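Long-range contacts in aerobactin synthase IucC (Klebsiella pneumoniae, PDB 6CN7), which probably catalyses the ATP-dependent attachment of a second N-acetyl-N-hydroxylysine to the carboxylic group of N-citryl-N-acetyl-N-hydroxylysine, the step that yields the siderophore aerobactin: residues L75-L80 / E96-L101; R130-L135 / P367-T372; R148-E153 / L276-Y281; V515-M520 / S534-Q539. The protein carries 5 engineered substitutions. One frame throughout, in Å; residues are numbered along the deposited sequence.

Contact 1: residues L75-L80 / E96-L101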
loop_
_atom_site.group_PDB
_atom_site.type_symbol
_atom_site.label_atom_id
_atom_site.label_comp_id
_atom_site.label_asym_id
_atom_site.label_seq_id
_atom_site.Cartn_x
_atom_site.Cartn_y
_atom_site.Cartn_z
ATOM N N LEU A 75 5.849 -3.944 -29.886
ATOM C CA LEU A 75 5.476 -3.720 -28.497
ATOM C C LEU A 75 6.730 -3.531 -27.658
ATOM O O LEU A 75 7.735 -4.221 -27.859
ATOM C CB LEU A 75 4.654 -4.893 -27.949
ATOM C CG LEU A 75 3.353 -5.189 -28.697
ATOM C CD1 LEU A 75 2.748 -6.502 -28.219
ATOM C CD2 LEU A 75 2.362 -4.044 -28.530
ATOM N N ALA A 76 6.665 -2.587 -26.714
ATOM C CA ALA A 76 7.786 -2.372 -25.806
ATOM C C ALA A 76 8.060 -3.617 -24.975
ATOM O O ALA A 76 9.220 -3.962 -24.720
ATOM C CB ALA A 76 7.506 -1.176 -24.899
ATOM N N GLN A 77 7.001 -4.304 -24.542
ATOM C CA GLN A 77 7.174 -5.535 -23.782
ATOM C C GLN A 77 8.030 -6.537 -24.548
ATOM O O GLN A 77 8.915 -7.180 -23.970
ATOM C CB GLN A 77 5.805 -6.129 -23.451
ATOM C CG GLN A 77 5.860 -7.396 -22.626
ATOM C CD GLN A 77 5.366 -8.609 -23.381
ATOM O OE1 GLN A 77 5.676 -8.792 -24.555
ATOM N NE2 GLN A 77 4.585 -9.448 -22.707
ATOM N N THR A 78 7.790 -6.675 -25.853
ATOM C CA THR A 78 8.575 -7.602 -26.661
ATOM C C THR A 78 10.048 -7.213 -26.660
ATOM O O THR A 78 10.927 -8.065 -26.486
ATOM C CB THR A 78 8.030 -7.636 -28.091
ATOM O OG1 THR A 78 6.620 -7.885 -28.063
ATOM C CG2 THR A 78 8.713 -8.730 -28.901
ATOM N N LEU A 79 10.337 -5.923 -26.851
ATOM C CA LEU A 79 11.725 -5.473 -26.873
ATOM C C LEU A 79 12.403 -5.719 -25.532
ATOM O O LEU A 79 13.556 -6.162 -25.482
ATOM C CB LEU A 79 11.791 -3.991 -27.240
ATOM C CG LEU A 79 13.179 -3.347 -27.150
ATOM C CD1 LEU A 79 14.166 -4.041 -28.083
ATOM C CD2 LEU A 79 13.094 -1.869 -27.462
ATOM N N LEU A 80 11.705 -5.430 -24.431
ATOM C CA LEU A 80 12.281 -5.660 -23.111
ATOM C C LEU A 80 12.684 -7.120 -22.937
ATOM O O LEU A 80 13.758 -7.414 -22.400
ATOM C CB LEU A 80 11.288 -5.239 -22.028
ATOM C CG LEU A 80 11.736 -5.404 -20.572
ATOM C CD1 LEU A 80 13.030 -4.650 -20.299
ATOM C CD2 LEU A 80 10.640 -4.932 -19.625
ATOM N N GLU A 96 10.359 -6.336 -12.544
ATOM C CA GLU A 96 10.422 -4.961 -12.059
ATOM C C GLU A 96 10.295 -3.973 -13.211
ATOM O O GLU A 96 9.546 -2.993 -13.126
ATOM C CB GLU A 96 11.730 -4.732 -11.302
ATOM C CG GLU A 96 11.830 -5.477 -9.982
ATOM C CD GLU A 96 13.145 -5.223 -9.273
ATOM O OE1 GLU A 96 13.941 -4.397 -9.770
ATOM O OE2 GLU A 96 13.384 -5.852 -8.220
ATOM N N HIS A 97 11.029 -4.212 -14.299
ATOM C CA HIS A 97 11.002 -3.293 -15.431
ATOM C C HIS A 97 9.693 -3.389 -16.199
ATOM O O HIS A 97 9.282 -2.415 -16.840
ATOM C CB HIS A 97 12.187 -3.569 -16.354
ATOM C CG HIS A 97 13.505 -3.144 -15.781
ATOM N ND1 HIS A 97 14.695 -3.751 -16.116
ATOM C CD2 HIS A 97 13.817 -2.169 -14.896
ATOM C CE1 HIS A 97 15.684 -3.168 -15.462
ATOM N NE2 HIS A 97 15.178 -2.205 -14.713
ATOM N N MET A 98 9.026 -4.543 -16.151
ATOM C CA MET A 98 7.696 -4.653 -16.740
ATOM C C MET A 98 6.736 -3.670 -16.088
ATOM O O MET A 98 6.026 -2.926 -16.774
ATOM C CB MET A 98 7.174 -6.082 -16.593
ATOM C CG MET A 98 7.774 -7.061 -17.568
ATOM S SD MET A 98 7.346 -6.696 -19.277
ATOM C CE MET A 98 8.349 -7.942 -20.083
ATOM N N GLN A 99 6.697 -3.658 -14.754
ATOM C CA GLN A 99 5.819 -2.729 -14.052
ATOM C C GLN A 99 6.191 -1.288 -14.365
ATOM O O GLN A 99 5.314 -0.458 -14.631
ATOM C CB GLN A 99 5.873 -3.001 -12.549
ATOM C CG GLN A 99 5.204 -4.307 -12.153
ATOM C CD GLN A 99 5.323 -4.606 -10.673
ATOM O OE1 GLN A 99 6.132 -4.001 -9.967
ATOM N NE2 GLN A 99 4.512 -5.541 -10.193
ATOM N N ASP A 100 7.489 -0.969 -14.344
ATOM C CA ASP A 100 7.924 0.356 -14.773
ATOM C C ASP A 100 7.552 0.607 -16.228
ATOM O O ASP A 100 7.165 1.721 -16.595
ATOM C CB ASP A 100 9.431 0.510 -14.579
ATOM C CG ASP A 100 9.842 0.466 -13.119
ATOM O OD1 ASP A 100 8.986 0.733 -12.249
ATOM O OD2 ASP A 100 11.023 0.167 -12.842
ATOM N N LEU A 101 7.661 -0.422 -17.072
ATOM C CA LEU A 101 7.300 -0.274 -18.478
ATOM C C LEU A 101 5.815 0.022 -18.631
ATOM O O LEU A 101 5.426 0.939 -19.364
ATOM C CB LEU A 101 7.682 -1.538 -19.253
ATOM C CG LEU A 101 7.369 -1.580 -20.755
ATOM C CD1 LEU A 101 8.339 -2.522 -21.446
ATOM C CD2 LEU A 101 5.936 -2.026 -21.052
#

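Contact 2: residues R130-L135 / P367-T372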
loop_
_atom_site.group_PDB
_atom_site.type_symbol
_atom_site.label_atom_id
_atom_site.label_comp_id
_atom_site.label_asym_id
_atom_site.label_seq_id
_atom_site.Cartn_x
_atom_site.Cartn_y
_atom_site.Cartn_z
ATOM N N ARG A 130 -0.573 23.316 -15.392
ATOM C CA ARG A 130 -1.126 22.245 -16.211
ATOM C C ARG A 130 -0.151 21.838 -17.308
ATOM O O ARG A 130 -0.020 20.648 -17.620
ATOM C CB ARG A 130 -2.467 22.679 -16.806
ATOM C CG ARG A 130 -3.094 21.659 -17.751
ATOM C CD ARG A 130 -3.208 20.277 -17.139
ATOM N NE ARG A 130 -3.936 20.288 -15.872
ATOM C CZ ARG A 130 -5.241 20.069 -15.744
ATOM N NH1 ARG A 130 -5.799 20.106 -14.542
ATOM N NH2 ARG A 130 -5.992 19.810 -16.808
ATOM N N LEU A 131 0.540 22.810 -17.909
ATOM C CA LEU A 131 1.523 22.486 -18.936
ATOM C C LEU A 131 2.634 21.612 -18.368
ATOM O O LEU A 131 3.045 20.629 -18.997
ATOM C CB LEU A 131 2.098 23.769 -19.537
ATOM C CG LEU A 131 3.216 23.598 -20.573
ATOM C CD1 LEU A 131 2.765 22.729 -21.737
ATOM C CD2 LEU A 131 3.686 24.957 -21.074
ATOM N N GLN A 132 3.097 21.926 -17.189
ATOM C CA GLN A 132 4.090 21.136 -16.565
ATOM C C GLN A 132 3.618 19.728 -16.364
ATOM O O GLN A 132 4.358 18.840 -16.546
ATOM C CB GLN A 132 4.583 21.734 -15.273
ATOM C CG GLN A 132 5.480 20.820 -14.501
ATOM C CD GLN A 132 6.212 21.407 -13.344
ATOM O OE1 GLN A 132 6.980 20.750 -12.724
ATOM N NE2 GLN A 132 5.995 22.636 -13.077
ATOM N N CYS A 133 2.379 19.538 -16.001
ATOM C CA CYS A 133 1.821 18.200 -15.842
ATOM C C CYS A 133 1.845 17.415 -17.149
ATOM O O CYS A 133 2.031 16.195 -17.135
ATOM C CB CYS A 133 0.386 18.285 -15.316
ATOM S SG CYS A 133 0.243 18.704 -13.561
ATOM N N LEU A 134 1.662 18.088 -18.283
ATOM C CA LEU A 134 1.526 17.419 -19.569
ATOM C C LEU A 134 2.862 17.163 -20.256
ATOM O O LEU A 134 2.874 16.678 -21.393
ATOM C CB LEU A 134 0.619 18.239 -20.490
ATOM C CG LEU A 134 -0.811 18.460 -19.986
ATOM C CD1 LEU A 134 -1.578 19.318 -20.972
ATOM C CD2 LEU A 134 -1.528 17.136 -19.758
ATOM N N LEU A 135 3.979 17.464 -19.599
ATOM C CA LEU A 135 5.277 17.192 -20.192
ATOM C C LEU A 135 5.517 15.687 -20.282
ATOM O O LEU A 135 5.027 14.905 -19.464
ATOM C CB LEU A 135 6.386 17.858 -19.379
ATOM C CG LEU A 135 6.384 19.390 -19.376
ATOM C CD1 LEU A 135 7.446 19.910 -18.427
ATOM C CD2 LEU A 135 6.604 19.946 -20.774
ATOM N N PRO A 367 6.093 30.965 -15.928
ATOM C CA PRO A 367 7.154 29.958 -15.823
ATOM C C PRO A 367 6.890 28.737 -16.689
ATOM O O PRO A 367 5.753 28.292 -16.860
ATOM C CB PRO A 367 7.111 29.586 -14.336
ATOM C CG PRO A 367 5.664 29.701 -13.995
ATOM C CD PRO A 367 5.119 30.840 -14.828
ATOM N N ILE A 368 7.970 28.199 -17.250
ATOM C CA ILE A 368 7.948 26.899 -17.904
ATOM C C ILE A 368 9.226 26.165 -17.534
ATOM O O ILE A 368 10.262 26.781 -17.266
ATOM C CB ILE A 368 7.817 27.002 -19.444
ATOM C CG1 ILE A 368 9.069 27.645 -20.062
ATOM C CG2 ILE A 368 6.563 27.786 -19.821
ATOM C CD1 ILE A 368 9.127 27.545 -21.571
ATOM N N LEU A 369 9.149 24.841 -17.511
ATOM C CA LEU A 369 10.353 24.033 -17.441
ATOM C C LEU A 369 11.026 24.032 -18.805
ATOM O O LEU A 369 10.357 24.020 -19.843
ATOM C CB LEU A 369 10.026 22.603 -17.015
ATOM C CG LEU A 369 9.403 22.448 -15.626
ATOM C CD1 LEU A 369 9.158 20.982 -15.322
ATOM C CD2 LEU A 369 10.277 23.078 -14.545
ATOM N N MET A 370 12.359 24.064 -18.801
ATOM C CA MET A 370 13.081 24.069 -20.067
ATOM C C MET A 370 12.791 22.809 -20.870
ATOM O O MET A 370 12.864 22.829 -22.104
ATOM C CB MET A 370 14.581 24.212 -19.819
ATOM C CG MET A 370 15.373 24.406 -21.097
ATOM S SD MET A 370 17.024 25.053 -20.815
ATOM C CE MET A 370 17.681 24.983 -22.478
ATOM N N ALA A 371 12.455 21.709 -20.192
ATOM C CA ALA A 371 12.033 20.503 -20.893
ATOM C C ALA A 371 10.854 20.765 -21.818
ATOM O O ALA A 371 10.631 19.988 -22.753
ATOM C CB ALA A 371 11.674 19.409 -19.886
ATOM N N THR A 372 10.093 21.835 -21.575
ATOM C CA THR A 372 9.007 22.203 -22.477
ATOM C C THR A 372 9.501 22.359 -23.910
ATOM O O THR A 372 8.763 22.061 -24.855
ATOM C CB THR A 372 8.352 23.501 -21.999
ATOM O OG1 THR A 372 7.927 23.353 -20.638
ATOM C CG2 THR A 372 7.151 23.860 -22.863
#

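Contact 3: residues R148-E153 / L276-Y281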
loop_
_atom_site.group_PDB
_atom_site.type_symbol
_atom_site.label_atom_id
_atom_site.label_comp_id
_atom_site.label_asym_id
_atom_site.label_seq_id
_atom_site.Cartn_x
_atom_site.Cartn_y
_atom_site.Cartn_z
ATOM N N ARG A 148 8.626 2.624 -8.235
ATOM C CA ARG A 148 8.568 1.341 -7.544
ATOM C C ARG A 148 7.438 1.305 -6.524
ATOM O O ARG A 148 7.324 2.185 -5.667
ATOM C CB ARG A 148 9.907 1.065 -6.856
ATOM C CG ARG A 148 9.980 -0.268 -6.129
ATOM C CD ARG A 148 9.760 -1.433 -7.078
ATOM N NE ARG A 148 10.641 -1.362 -8.241
ATOM C CZ ARG A 148 11.912 -1.750 -8.247
ATOM N NH1 ARG A 148 12.632 -1.643 -9.356
ATOM N NH2 ARG A 148 12.469 -2.243 -7.147
ATOM N N GLY A 149 6.602 0.274 -6.626
ATOM C CA GLY A 149 5.509 0.067 -5.702
ATOM C C GLY A 149 4.245 0.840 -6.007
ATOM O O GLY A 149 3.266 0.705 -5.261
ATOM N N TRP A 150 4.224 1.644 -7.070
ATOM C CA TRP A 150 3.052 2.439 -7.430
ATOM C C TRP A 150 2.247 1.690 -8.485
ATOM O O TRP A 150 2.707 1.508 -9.615
ATOM C CB TRP A 150 3.459 3.819 -7.944
ATOM C CG TRP A 150 3.946 4.748 -6.872
ATOM C CD1 TRP A 150 4.657 4.412 -5.759
ATOM C CD2 TRP A 150 3.745 6.165 -6.807
ATOM N NE1 TRP A 150 4.917 5.532 -5.008
ATOM C CE2 TRP A 150 4.368 6.622 -5.629
ATOM C CE3 TRP A 150 3.099 7.092 -7.632
ATOM C CZ2 TRP A 150 4.365 7.964 -5.255
ATOM C CZ3 TRP A 150 3.099 8.427 -7.259
ATOM C CH2 TRP A 150 3.728 8.847 -6.080
ATOM N N GLY A 151 1.047 1.251 -8.110
ATOM C CA GLY A 151 0.104 0.684 -9.049
ATOM C C GLY A 151 -0.723 1.757 -9.730
ATOM O O GLY A 151 -0.516 2.959 -9.548
ATOM N N LYS A 152 -1.689 1.301 -10.533
ATOM C CA LYS A 152 -2.514 2.229 -11.302
ATOM C C LYS A 152 -3.202 3.250 -10.405
ATOM O O LYS A 152 -3.381 4.407 -10.805
ATOM C CB LYS A 152 -3.549 1.453 -12.115
ATOM C CG LYS A 152 -4.376 2.307 -13.069
ATOM C CD LYS A 152 -5.150 1.441 -14.060
ATOM C CE LYS A 152 -6.039 2.279 -14.968
ATOM N NZ LYS A 152 -7.204 2.852 -14.239
ATOM N N GLU A 153 -3.588 2.850 -9.191
ATOM C CA GLU A 153 -4.281 3.765 -8.288
ATOM C C GLU A 153 -3.359 4.890 -7.830
ATOM O O GLU A 153 -3.719 6.071 -7.893
ATOM C CB GLU A 153 -4.822 2.992 -7.084
ATOM C CG GLU A 153 -5.712 3.805 -6.150
ATOM C CD GLU A 153 -7.121 3.976 -6.687
ATOM O OE1 GLU A 153 -7.368 3.587 -7.849
ATOM O OE2 GLU A 153 -7.983 4.494 -5.945
ATOM N N LEU A 276 7.938 16.826 0.195
ATOM C CA LEU A 276 7.684 15.838 1.228
ATOM C C LEU A 276 8.412 14.537 0.908
ATOM O O LEU A 276 8.703 14.261 -0.259
ATOM C CB LEU A 276 6.179 15.568 1.357
ATOM C CG LEU A 276 5.364 16.790 1.792
ATOM C CD1 LEU A 276 3.875 16.600 1.533
ATOM C CD2 LEU A 276 5.610 17.094 3.262
ATOM N N PRO A 277 8.728 13.722 1.915
ATOM C CA PRO A 277 9.412 12.452 1.634
ATOM C C PRO A 277 8.500 11.445 0.946
ATOM O O PRO A 277 7.321 11.309 1.281
ATOM C CB PRO A 277 9.832 11.956 3.024
ATOM C CG PRO A 277 9.725 13.138 3.923
ATOM C CD PRO A 277 8.641 13.988 3.361
ATOM N N LEU A 278 9.070 10.736 -0.027
ATOM C CA LEU A 278 8.429 9.584 -0.659
ATOM C C LEU A 278 9.454 8.454 -0.643
ATOM O O LEU A 278 10.402 8.457 -1.435
ATOM C CB LEU A 278 7.967 9.901 -2.080
ATOM C CG LEU A 278 6.766 10.840 -2.243
ATOM C CD1 LEU A 278 6.521 11.142 -3.717
ATOM C CD2 LEU A 278 5.516 10.247 -1.614
ATOM N N THR A 279 9.270 7.496 0.261
ATOM C CA THR A 279 10.220 6.400 0.442
ATOM C C THR A 279 9.869 5.299 -0.549
ATOM O O THR A 279 9.006 4.461 -0.284
ATOM C CB THR A 279 10.182 5.890 1.877
ATOM O OG1 THR A 279 10.375 6.987 2.776
ATOM C CG2 THR A 279 11.273 4.854 2.110
ATOM N N ILE A 280 10.550 5.290 -1.690
ATOM C CA ILE A 280 10.261 4.367 -2.780
ATOM C C ILE A 280 11.348 3.305 -2.915
ATOM O O ILE A 280 11.062 2.107 -2.903
ATOM C CB ILE A 280 10.060 5.139 -4.104
ATOM C CG1 ILE A 280 8.785 5.982 -4.018
ATOM C CG2 ILE A 280 9.981 4.188 -5.288
ATOM C CD1 ILE A 280 8.602 6.948 -5.164
ATOM N N TYR A 281 12.601 3.728 -3.051
ATOM C CA TYR A 281 13.724 2.797 -3.139
ATOM C C TYR A 281 14.527 2.802 -1.842
ATOM O O TYR A 281 14.284 1.994 -0.946
ATOM C CB TYR A 281 14.634 3.153 -4.318
ATOM C CG TYR A 281 13.959 3.078 -5.671
ATOM C CD1 TYR A 281 13.911 1.883 -6.381
ATOM C CD2 TYR A 281 13.380 4.202 -6.244
ATOM C CE1 TYR A 281 13.299 1.812 -7.621
ATOM C CE2 TYR A 281 12.765 4.138 -7.482
ATOM C CZ TYR A 281 12.727 2.942 -8.166
ATOM O OH TYR A 281 12.117 2.877 -9.399
#

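Contact 4: residues V515-M520 / S534-Q539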
loop_
_atom_site.group_PDB
_atom_site.type_symbol
_atom_site.label_atom_id
_atom_site.label_comp_id
_atom_site.label_asym_id
_atom_site.label_seq_id
_atom_site.Cartn_x
_atom_site.Cartn_y
_atom_site.Cartn_z
ATOM N N VAL A 515 28.066 32.511 -28.079
ATOM C CA VAL A 515 27.690 33.059 -26.779
ATOM C C VAL A 515 28.756 32.735 -25.742
ATOM O O VAL A 515 29.075 33.560 -24.878
ATOM C CB VAL A 515 26.305 32.531 -26.359
ATOM C CG1 VAL A 515 25.995 32.894 -24.909
ATOM C CG2 VAL A 515 25.231 33.088 -27.275
ATOM N N LEU A 516 29.328 31.531 -25.811
ATOM C CA LEU A 516 30.387 31.157 -24.878
ATOM C C LEU A 516 31.710 31.829 -25.222
ATOM O O LEU A 516 32.480 32.169 -24.319
ATOM C CB LEU A 516 30.564 29.637 -24.856
ATOM C CG LEU A 516 29.411 28.823 -24.265
ATOM C CD1 LEU A 516 29.572 27.348 -24.603
ATOM C CD2 LEU A 516 29.327 29.014 -22.753
ATOM N N SER A 517 31.994 32.025 -26.513
ATOM C CA SER A 517 33.209 32.732 -26.907
ATOM C C SER A 517 33.140 34.199 -26.503
ATOM O O SER A 517 34.067 34.726 -25.876
ATOM C CB SER A 517 33.430 32.602 -28.413
ATOM O OG SER A 517 33.843 31.295 -28.760
ATOM N N ASP A 518 32.050 34.880 -26.865
ATOM C CA ASP A 518 31.870 36.265 -26.445
ATOM C C ASP A 518 32.002 36.387 -24.934
ATOM O O ASP A 518 32.700 37.272 -24.427
ATOM C CB ASP A 518 30.506 36.783 -26.907
ATOM C CG ASP A 518 30.402 36.898 -28.416
ATOM O OD1 ASP A 518 31.425 36.679 -29.100
ATOM O OD2 ASP A 518 29.294 37.203 -28.915
ATOM N N TYR A 519 31.348 35.489 -24.198
ATOM C CA TYR A 519 31.391 35.559 -22.741
ATOM C C TYR A 519 32.818 35.452 -22.216
ATOM O O TYR A 519 33.210 36.190 -21.305
ATOM C CB TYR A 519 30.521 34.459 -22.138
ATOM C CG TYR A 519 30.966 34.071 -20.756
ATOM C CD1 TYR A 519 30.625 34.844 -19.655
ATOM C CD2 TYR A 519 31.744 32.943 -20.553
ATOM C CE1 TYR A 519 31.040 34.499 -18.390
ATOM C CE2 TYR A 519 32.164 32.585 -19.294
ATOM C CZ TYR A 519 31.811 33.366 -18.218
ATOM O OH TYR A 519 32.234 33.004 -16.968
ATOM N N MET A 520 33.610 34.527 -22.765
ATOM C CA MET A 520 34.974 34.349 -22.276
ATOM C C MET A 520 35.858 35.530 -22.661
ATOM O O MET A 520 36.730 35.937 -21.883
ATOM C CB MET A 520 35.551 33.033 -22.801
ATOM C CG MET A 520 34.909 31.803 -22.165
ATOM S SD MET A 520 35.698 30.240 -22.603
ATOM C CE MET A 520 35.227 30.079 -24.323
ATOM N N SER A 534 37.296 23.541 -19.978
ATOM C CA SER A 534 37.122 23.805 -21.401
ATOM C C SER A 534 35.938 23.027 -21.957
ATOM O O SER A 534 35.824 21.814 -21.751
ATOM C CB SER A 534 38.389 23.446 -22.171
ATOM O OG SER A 534 38.156 23.493 -23.568
ATOM N N LEU A 535 35.059 23.732 -22.667
ATOM C CA LEU A 535 33.932 23.123 -23.358
ATOM C C LEU A 535 34.209 22.906 -24.838
ATOM O O LEU A 535 33.294 22.538 -25.581
ATOM C CB LEU A 535 32.682 23.991 -23.192
ATOM C CG LEU A 535 32.198 24.211 -21.759
ATOM C CD1 LEU A 535 31.128 25.292 -21.729
ATOM C CD2 LEU A 535 31.669 22.912 -21.168
ATOM N N PHE A 536 35.450 23.118 -25.284
ATOM C CA PHE A 536 35.793 23.043 -26.700
ATOM C C PHE A 536 36.883 22.013 -26.983
ATOM O O PHE A 536 37.526 22.073 -28.036
ATOM C CB PHE A 536 36.215 24.421 -27.209
ATOM C CG PHE A 536 35.114 25.440 -27.158
ATOM C CD1 PHE A 536 34.905 26.198 -26.018
ATOM C CD2 PHE A 536 34.279 25.631 -28.246
ATOM C CE1 PHE A 536 33.889 27.132 -25.968
ATOM C CE2 PHE A 536 33.264 26.562 -28.201
ATOM C CZ PHE A 536 33.067 27.314 -27.061
ATOM N N LYS A 537 37.110 21.072 -26.069
ATOM C CA LYS A 537 37.978 19.951 -26.380
ATOM C C LYS A 537 37.337 19.114 -27.488
ATOM O O LYS A 537 36.112 18.975 -27.539
ATOM C CB LYS A 537 38.222 19.091 -25.140
ATOM C CG LYS A 537 39.141 19.724 -24.094
ATOM C CD LYS A 537 39.397 18.764 -22.932
ATOM C CE LYS A 537 40.410 19.312 -21.929
ATOM N NZ LYS A 537 39.789 20.170 -20.880
ATOM N N PRO A 538 38.137 18.547 -28.395
ATOM C CA PRO A 538 37.546 17.842 -29.546
ATOM C C PRO A 538 36.688 16.651 -29.170
ATOM O O PRO A 538 35.827 16.255 -29.966
ATOM C CB PRO A 538 38.771 17.414 -30.369
ATOM C CG PRO A 538 39.913 17.455 -29.428
ATOM C CD PRO A 538 39.608 18.529 -28.435
ATOM N N GLN A 539 36.885 16.065 -27.994
ATOM C CA GLN A 539 36.113 14.912 -27.561
ATOM C C GLN A 539 35.417 15.202 -26.237
ATOM O O GLN A 539 35.800 16.107 -25.491
ATOM C CB GLN A 539 36.999 13.667 -27.411
ATOM C CG GLN A 539 37.550 13.118 -28.722
ATOM C CD GLN A 539 38.931 13.649 -29.060
ATOM O OE1 GLN A 539 39.549 14.361 -28.268
ATOM N NE2 GLN A 539 39.426 13.296 -30.242
#

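Contact 1: residues L75-L80 / E96-L101
The carbonyl oxygen Ala-76 O is approached by two groups: Leu-80 N donates to it from one turn on (2.9 Å), and the methyl CD1 of Leu-101 rests against it at 3.7 Å. This oxygen sits where helices 76-87 and 91-114, consecutive in the chain, pack as an antiparallel helical hairpin, their short axes 10.7 Å apart at an angle of 156°. Leu-101 CD1 also meets the CB of Ala-76, so one methyl touches both the side chain and the carbonyl of the helix's first turn. One turn further on, Leu-80 slides past Leu-101 in the opposite direction. Its CD2 lodges among Leu-101 CD1, Met-98 SD and the CB of His-97, whose imidazole leads off towards Phe-143 and Leu-550. Met-98 curls back on itself (chi1 -77°, chi2 -65°), which lays its thioether over the stem of Gln-77: Met-98 CE comes within 3.6 Å of Gln-77 CG, with SD scarcely further. The amide of Gln-77 turns away from the other helix. Helix 4-25 packs against Ala-76 and Leu-79 as well. Apolar, non-directional contacts therefore hold the hairpin here, and the one carbonyl that Leu-101 covers, Ala-76 O, is bonded within its own helix.

Contact 2: residues R130-L135 / P367-T372
Ile-368 meets Leu-131 where an edge strand of a mixed four-stranded sheet, 366-369, passes into a 3-10 turn; helix 128-133 packs against this end of the strand, within the IucA/IucC family region. The branch methyl CG2 of Ile-368 lies 4.2 Å from Leu-131 CD2, and Tyr-387 of helix 383-391 touches both residues. Next in sequence, Leu-369 directs its CD1 into the angle between two side chains of the helix and its exit. On one side is the amide end of Gln-132, whose OE1 is 3.4 Å from Leu-369 CD1; CG anti to the backbone N (chi1 171°) and an extended chain beyond it (chi2 169°) carry the amide that far, and its OE1 also takes a weak hydrogen bond from Gln-258 N. On the other is Leu-135, whose CD1 reaches the same methyl at 3.7 Å. Ala-371 contributes mainly its backbone, brushed by Leu-135 CD2. Thr-372 then presents two different faces. Its CG2 meets Leu-131 CD2 tip to tip at 4.1 Å, while its hydroxyl side is crossed at about a right angle by Leu-135, with CD2 3.7 Å from OG1. Leu-369 O secures the turn twice: Thr-372 N donates at 2.8 Å, and Thr-372 OG1 donates at 2.6 Å onto a lone pair in the carbonyl plane.

Contact 3: residues R148-E153 / L276-Y281
Two irregular chain segments meet in this surface contact: the approach to helix 152-158, with Gly-151 at its N-cap position, and the loop that leaves strand 272-275. Arg-148 and Ile-280 are the closest pair along the backbones. The CG2 methyl of Ile-280 is pressed against Arg-148, 3.3 Å from its carbonyl O and 3.5 Å from its CB. The same CB stands over the face of the Tyr-281 ring in a CH-pi contact, 4.0 Å from the centroid and 29° off the normal. Arg-148 then doubles back on itself, bent at both chi2 (60°) and chi3 (52°). These bends bring the guanidinium to the ring's edge, so that Tyr-281 CE1 lies 3.8 Å above the centre of the guanidinium plane. The two planes are steeply inclined, and NH1 lies at the ring's edge in its plane. The charge itself is answered elsewhere, by a salt bridge from NH1 to Glu-96 OE1.

Beyond Gly-149, whose positive phi turns the chain, the indole of Trp-150 reaches back to the loop. Ile-280 CD1 approaches its NE1 obliquely at 4.0 Å, and Leu-278 CD1 meets CZ2 at 4.1 Å. Trp-225 and Leu-260 add to this apolar cluster. Further along helix 152-158, Glu-153 OE1 accepts a hydrogen bond from Trp-227 NE1 of the second subunit. Residues 282-289, just after Tyr-281, are not modelled. Two irregular segments are thus joined by a CH-pi contact of an arginine CB on a tyrosine face, next to an apolar cluster round Trp-150.

Contact 4: residues V515-M520 / S534-Q539
Leu-516 of helix 505-521 faces Leu-535 and Phe-536, which lie in an ST turn that begins at Ser-534; helix and turn thus close a short excursion through helix 527-532. Starting at its CB, Leu-516 first meets the Phe-536 ring: CB sits at the ring edge, near its plane, 4.1 Å from CZ. CG is the fork, set anti to the carbonyl carbon (chi1 -68°), and it sends both branches towards Leu-535. The CD1 methyl touches Leu-535 CD1 at 3.9 Å, the two leucines crossing at about a right angle, and CD2 approaches the same methyl from slightly further off. One turn along the helix, Met-520 comes to Phe-536 from the opposite direction. Its chain bends at the last torsion (chi3 -71°), which brings CE obliquely to within 3.6 Å of Phe-536 CE1. At the CZ end of the ring Ser-517 OG comes obliquely to 4.4 Å from Phe-536 CZ, and bonds to Ala-513 O in its own helix. Leu-573 of helix 572-575 touches Leu-516, Leu-535 and Phe-536 alike, joining the C-terminal end of the chain to this cluster. The aromatic ring is presented by the turn itself: Phe-536 N donates to Ser-534 OG over 3.2 Å in a nearly straight bond of 163°.

In the fold
The four contacts illustrate how local and distant closures share one chain. Contact 1 closes before contacts 2 and 3 open, and contact 4 comes last. Contacts 1 and 4 are local, joining segments only 16 and 14 residues apart, with centres about 40 Å from each other. Contacts 2 and 3 instead bring together residues distant in sequence within the IucA/IucC region, contact 3 nested inside the loop that contact 2 closes; their centres are about 22 Å apart. Contact 4 belongs to the FhuF-like region and lies across the chain's centre from contact 3. Contacts 1 and 3 touch directly, where the Glu-96 to Arg-148 salt bridge ties the N-terminal helical hairpin to the surface loops. Contact 2, nearest the centre, is buried.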